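Local structure of ORF10 (6RIW) at residues C32-M41 with F58-I66. The protein is the ketosynthase-chain length factor didomain of a polyunsaturated fatty acid synthase and probably catalyses the condensation that elongates carrier-bound acyl chains. Numbering follows the deposited sequence.
Sequences CRSKATAVQM and FYCVHGGYI
Y65 takes Q40 over one face of its ring and meets S34 at its edge. Q40 CG sits over that face, 3.6 Å from Y65 CD1, and its amide continues the stack, tilted 25° from the ring plane. A bend at chi2 (78°) turns that amide back to the start of helix 38-41, where Q40 OE1 accepts a nearly straight bond from T37 N (2.8 Å); T37 OG1 in turn accepts from V39 N, completing a capping box that fixes the group stacked on Y65. S34 OG lies in the ring plane, 3.8 Å from Y65 CD2, while A36 CB packs against Y65 CZ at 3.6 Å. Strands 34-35 and 62-64 form a short antiparallel ladder in the N-terminal, ketosynthase half of the didomain, which has the thiolase-like fold: S34 and G63 are the hydrogen-bonded pair, with S34 N to G63 O and G63 N to S34 O both 2.8 Å. A36 N extends it to V61 O. Strand 62-64 also pairs in parallel with strand 259-270, through backbone bonds of G64 to A259 and E261. At the non-hydrogen-bonded pair, K35 runs alongside H62, its CG 3.9 Å from the H62 ring centroid in a CH-pi contact over one face; F258 also meets this ring. One water donates to C32 O, accepts from Y65 N and bonds to S34 OG.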
ATOM      1  N   CYS A  32      -2.714  13.403 -23.690  1.00 24.84           N
ATOM      2  CA  CYS A  32      -3.092  14.027 -22.426  1.00 24.80           C
ATOM      3  C   CYS A  32      -1.918  14.237 -21.473  1.00 27.81           C
ATOM      4  O   CYS A  32      -2.137  14.608 -20.309  1.00 23.20           O
ATOM      5  CB  CYS A  32      -4.170  13.185 -21.739  1.00 24.86           C
ATOM      6  SG  CYS A  32      -5.627  12.876 -22.809  1.00 33.28           S
ATOM      7  N   ARG A  33      -0.685  14.007 -21.926  1.00 24.83           N
ATOM      8  CA  ARG A  33       0.499  14.211 -21.106  1.00 19.92           C
ATOM      9  C   ARG A  33       0.894  15.689 -21.118  1.00 27.11           C
ATOM     10  O   ARG A  33       0.559  16.428 -22.045  1.00 24.87           O
ATOM     11  CB  ARG A  33       1.646  13.323 -21.612  1.00 21.83           C
ATOM     12  CG  ARG A  33       1.229  11.836 -21.765  1.00 24.89           C
ATOM     13  CD  ARG A  33       2.181  11.036 -22.648  1.00 26.14           C
ATOM     14  NE  ARG A  33       2.306  11.648 -23.973  1.00 29.00           N
ATOM     15  CZ  ARG A  33       3.375  11.525 -24.756  1.00 29.24           C
ATOM     16  NH1 ARG A  33       4.423  10.808 -24.364  1.00 25.57           N
ATOM     17  NH2 ARG A  33       3.401  12.135 -25.934  1.00 31.02           N
ATOM     18  N   SER A  34       1.593  16.125 -20.065  1.00 23.69           N
ATOM     19  CA  SER A  34       1.931  17.538 -19.913  1.00 26.22           C
ATOM     20  C   SER A  34       3.130  17.677 -18.980  1.00 25.35           C
ATOM     21  O   SER A  34       3.611  16.703 -18.398  1.00 26.68           O
ATOM     22  CB  SER A  34       0.741  18.351 -19.386  1.00 27.47           C
ATOM     23  OG  SER A  34       0.378  17.940 -18.075  1.00 27.76           O
ATOM     24  N   LYS A  35       3.616  18.907 -18.840  1.00 22.16           N
ATOM     25  CA  LYS A  35       4.729  19.184 -17.944  1.00 26.21           C
ATOM     26  C   LYS A  35       4.222  19.505 -16.546  1.00 24.71           C
ATOM     27  O   LYS A  35       3.256  20.257 -16.376  1.00 21.49           O
ATOM     28  CB  LYS A  35       5.574  20.347 -18.471  1.00 29.50           C
ATOM     29  CG  LYS A  35       6.246  20.038 -19.803  1.00 33.21           C
ATOM     30  CD  LYS A  35       6.904  21.272 -20.388  1.00 36.48           C
ATOM     31  CE  LYS A  35       8.280  20.954 -20.949  1.00 42.36           C
ATOM     32  NZ  LYS A  35       9.049  22.212 -21.193  1.00 45.78           N
ATOM     33  N   ALA A  36       4.884  18.933 -15.543  1.00 24.79           N
ATOM     34  CA  ALA A  36       4.527  19.229 -14.164  1.00 23.51           C
ATOM     35  C   ALA A  36       4.864  20.675 -13.833  1.00 24.47           C
ATOM     36  O   ALA A  36       5.853  21.230 -14.324  1.00 24.02           O
ATOM     37  CB  ALA A  36       5.264  18.289 -13.204  1.00 23.58           C
ATOM     38  N   THR A  37       4.037  21.281 -12.981  1.00 21.37           N
ATOM     39  CA  THR A  37       4.244  22.631 -12.470  1.00 23.40           C
ATOM     40  C   THR A  37       4.326  22.606 -10.941  1.00 24.74           C
ATOM     41  O   THR A  37       4.283  21.544 -10.302  1.00 20.21           O
ATOM     42  CB  THR A  37       3.117  23.561 -12.927  1.00 23.74           C
ATOM     43  OG1 THR A  37       1.924  23.236 -12.207  1.00 22.97           O
ATOM     44  CG2 THR A  37       2.865  23.408 -14.420  1.00 23.94           C
ATOM     45  N   ALA A  38       4.417  23.801 -10.340  1.00 22.21           N
ATOM     46  CA  ALA A  38       4.415  23.879  -8.878  1.00 20.83           C
ATOM     47  C   ALA A  38       3.112  23.368  -8.272  1.00 25.09           C
ATOM     48  O   ALA A  38       3.078  23.044  -7.074  1.00 22.58           O
ATOM     49  CB  ALA A  38       4.665  25.322  -8.422  1.00 23.53           C
ATOM     50  N   VAL A  39       2.037  23.304  -9.064  1.00 19.51           N
ATOM     51  CA  VAL A  39       0.808  22.668  -8.593  1.00 22.56           C
ATOM     52  C   VAL A  39       1.076  21.218  -8.209  1.00 23.40           C
ATOM     53  O   VAL A  39       0.519  20.701  -7.228  1.00 23.14           O
ATOM     54  CB  VAL A  39      -0.304  22.767  -9.653  1.00 23.35           C
ATOM     55  CG1 VAL A  39      -1.533  22.001  -9.179  1.00 25.08           C
ATOM     56  CG2 VAL A  39      -0.670  24.219  -9.890  1.00 28.79           C
ATOM     57  N   GLN A  40       1.941  20.546  -8.965  1.00 19.83           N
ATOM     58  CA  GLN A  40       2.298  19.167  -8.662  1.00 20.13           C
ATOM     59  C   GLN A  40       3.399  19.091  -7.614  1.00 20.22           C
ATOM     60  O   GLN A  40       3.330  18.259  -6.705  1.00 19.20           O
ATOM     61  CB  GLN A  40       2.742  18.443  -9.937  1.00 19.95           C
ATOM     62  CG  GLN A  40       1.589  17.969 -10.808  1.00 20.88           C
ATOM     63  CD  GLN A  40       0.985  19.114 -11.607  1.00 24.66           C
ATOM     64  OE1 GLN A  40       1.715  19.939 -12.175  1.00 24.81           O
ATOM     65  NE2 GLN A  40      -0.340  19.186 -11.635  1.00 20.14           N
ATOM     66  N   MET A  41       4.418  19.943  -7.719  1.00 20.06           N
ATOM     67  CA  MET A  41       5.635  19.750  -6.937  1.00 17.95           C
ATOM     68  C   MET A  41       5.684  20.558  -5.649  1.00 18.32           C
ATOM     69  O   MET A  41       6.533  20.256  -4.802  1.00 20.10           O
ATOM     70  CB  MET A  41       6.875  20.097  -7.774  1.00 20.19           C
ATOM     71  CG  MET A  41       6.997  19.310  -9.083  1.00 23.03           C
ATOM     72  SD  MET A  41       7.285  17.547  -8.752  1.00 25.41           S
ATOM     73  CE  MET A  41       7.254  16.867 -10.439  1.00 19.28           C
ATOM     74  N   PHE A  58      15.568  15.658 -10.732  1.00 21.35           N
ATOM     75  CA  PHE A  58      14.977  14.812 -11.758  1.00 21.83           C
ATOM     76  C   PHE A  58      15.328  15.368 -13.135  1.00 23.08           C
ATOM     77  O   PHE A  58      15.680  16.537 -13.272  1.00 23.94           O
ATOM     78  CB  PHE A  58      13.450  14.635 -11.596  1.00 24.81           C
ATOM     79  CG  PHE A  58      12.708  15.836 -11.079  1.00 22.68           C
ATOM     80  CD1 PHE A  58      12.662  17.008 -11.803  1.00 24.35           C
ATOM     81  CD2 PHE A  58      11.983  15.751  -9.905  1.00 22.03           C
ATOM     82  CE1 PHE A  58      11.935  18.099 -11.339  1.00 22.63           C
ATOM     83  CE2 PHE A  58      11.247  16.827  -9.431  1.00 24.60           C
ATOM     84  CZ  PHE A  58      11.223  18.010 -10.150  1.00 24.69           C
ATOM     85  N   TYR A  59      15.328  14.505 -14.152  1.00 23.00           N
ATOM     86  CA  TYR A  59      15.714  14.953 -15.489  1.00 23.55           C
ATOM     87  C   TYR A  59      14.548  14.922 -16.462  1.00 25.01           C
ATOM     88  O   TYR A  59      14.755  15.065 -17.668  1.00 26.16           O
ATOM     89  CB  TYR A  59      16.896  14.133 -16.032  1.00 24.37           C
ATOM     90  CG  TYR A  59      16.638  12.659 -16.324  1.00 23.60           C
ATOM     91  CD1 TYR A  59      16.318  12.227 -17.603  1.00 23.07           C
ATOM     92  CD2 TYR A  59      16.778  11.704 -15.327  1.00 21.57           C
ATOM     93  CE1 TYR A  59      16.114  10.884 -17.875  1.00 21.30           C
ATOM     94  CE2 TYR A  59      16.586  10.364 -15.582  1.00 24.05           C
ATOM     95  CZ  TYR A  59      16.243   9.955 -16.854  1.00 24.11           C
ATOM     96  OH  TYR A  59      16.049   8.615 -17.094  1.00 20.97           O
ATOM     97  N   CYS A  60      13.324  14.760 -15.961  1.00 23.40           N
ATOM     98  CA  CYS A  60      12.130  14.795 -16.794  1.00 25.59           C
ATOM     99  C   CYS A  60      10.977  15.317 -15.946  1.00 28.68           C
ATOM    100  O   CYS A  60      10.828  14.897 -14.792  1.00 28.06           O
ATOM    101  CB  CYS A  60      11.825  13.396 -17.348  1.00 25.21           C
ATOM    102  SG  CYS A  60      10.291  13.247 -18.329  1.00 30.55           S
ATOM    103  N   VAL A  61      10.186  16.246 -16.494  1.00 23.88           N
ATOM    104  CA  VAL A  61       9.000  16.754 -15.800  1.00 26.92           C
ATOM    105  C   VAL A  61       7.707  16.380 -16.509  1.00 27.15           C
ATOM    106  O   VAL A  61       6.621  16.757 -16.035  1.00 25.94           O
ATOM    107  CB  VAL A  61       9.070  18.280 -15.580  1.00 26.88           C
ATOM    108  CG1 VAL A  61      10.227  18.640 -14.657  1.00 30.62           C
ATOM    109  CG2 VAL A  61       9.177  19.013 -16.904  1.00 29.79           C
ATOM    110  N   HIS A  62       7.778  15.626 -17.606  1.00 22.57           N
ATOM    111  CA  HIS A  62       6.588  15.209 -18.332  1.00 23.43           C
ATOM    112  C   HIS A  62       5.865  14.088 -17.587  1.00 24.12           C
ATOM    113  O   HIS A  62       6.495  13.197 -17.013  1.00 22.57           O
ATOM    114  CB  HIS A  62       6.961  14.737 -19.740  1.00 24.11           C
ATOM    115  CG  HIS A  62       7.259  15.856 -20.688  1.00 29.36           C
ATOM    116  ND1 HIS A  62       8.527  16.377 -20.851  1.00 35.27           N
ATOM    117  CD2 HIS A  62       6.450  16.573 -21.502  1.00 31.63           C
ATOM    118  CE1 HIS A  62       8.485  17.366 -21.725  1.00 30.47           C
ATOM    119  NE2 HIS A  62       7.237  17.504 -22.136  1.00 35.33           N
ATOM    120  N   GLY A  63       4.539  14.135 -17.620  1.00 21.79           N
ATOM    121  CA  GLY A  63       3.730  13.090 -17.014  1.00 23.16           C
ATOM    122  C   GLY A  63       2.274  13.275 -17.380  1.00 20.75           C
ATOM    123  O   GLY A  63       1.907  14.184 -18.128  1.00 23.37           O
ATOM    124  N   GLY A  64       1.443  12.384 -16.845  1.00 21.05           N
ATOM    125  CA  GLY A  64       0.012  12.524 -16.993  1.00 19.97           C
ATOM    126  C   GLY A  64      -0.559  13.050 -15.695  1.00 21.06           C
ATOM    127  O   GLY A  64      -0.573  12.323 -14.703  1.00 21.38           O
ATOM    128  N   TYR A  65      -0.998  14.308 -15.662  1.00 18.11           N
ATOM    129  CA  TYR A  65      -1.440  14.920 -14.416  1.00 23.04           C
ATOM    130  C   TYR A  65      -2.919  15.258 -14.469  1.00 21.27           C
ATOM    131  O   TYR A  65      -3.513  15.394 -15.544  1.00 22.19           O
ATOM    132  CB  TYR A  65      -0.630  16.179 -14.091  1.00 22.18           C
ATOM    133  CG  TYR A  65       0.829  15.843 -13.990  1.00 22.75           C
ATOM    134  CD1 TYR A  65       1.305  15.074 -12.936  1.00 20.04           C
ATOM    135  CD2 TYR A  65       1.725  16.260 -14.973  1.00 21.67           C
ATOM    136  CE1 TYR A  65       2.643  14.746 -12.853  1.00 23.60           C
ATOM    137  CE2 TYR A  65       3.062  15.942 -14.898  1.00 23.76           C
ATOM    138  CZ  TYR A  65       3.518  15.184 -13.836  1.00 26.80           C
ATOM    139  OH  TYR A  65       4.857  14.855 -13.767  1.00 31.98           O
ATOM    140  N   ILE A  66      -3.502  15.357 -13.277  1.00 18.26           N
ATOM    141  CA  ILE A  66      -4.898  15.745 -13.096  1.00 19.99           C
ATOM    142  C   ILE A  66      -4.895  17.253 -12.909  1.00 21.62           C
ATOM    143  O   ILE A  66      -4.437  17.749 -11.880  1.00 22.24           O
ATOM    144  CB  ILE A  66      -5.542  15.053 -11.886  1.00 20.76           C
ATOM    145  CG1 ILE A  66      -5.482  13.529 -12.019  1.00 17.32           C
ATOM    146  CG2 ILE A  66      -6.994  15.529 -11.690  1.00 19.09           C
ATOM    147  CD1 ILE A  66      -6.028  13.017 -13.367  1.00 18.68           C
TER
HETATM  148  O   HOH W   1      -1.378  15.916 -18.028  1.00 23.96           O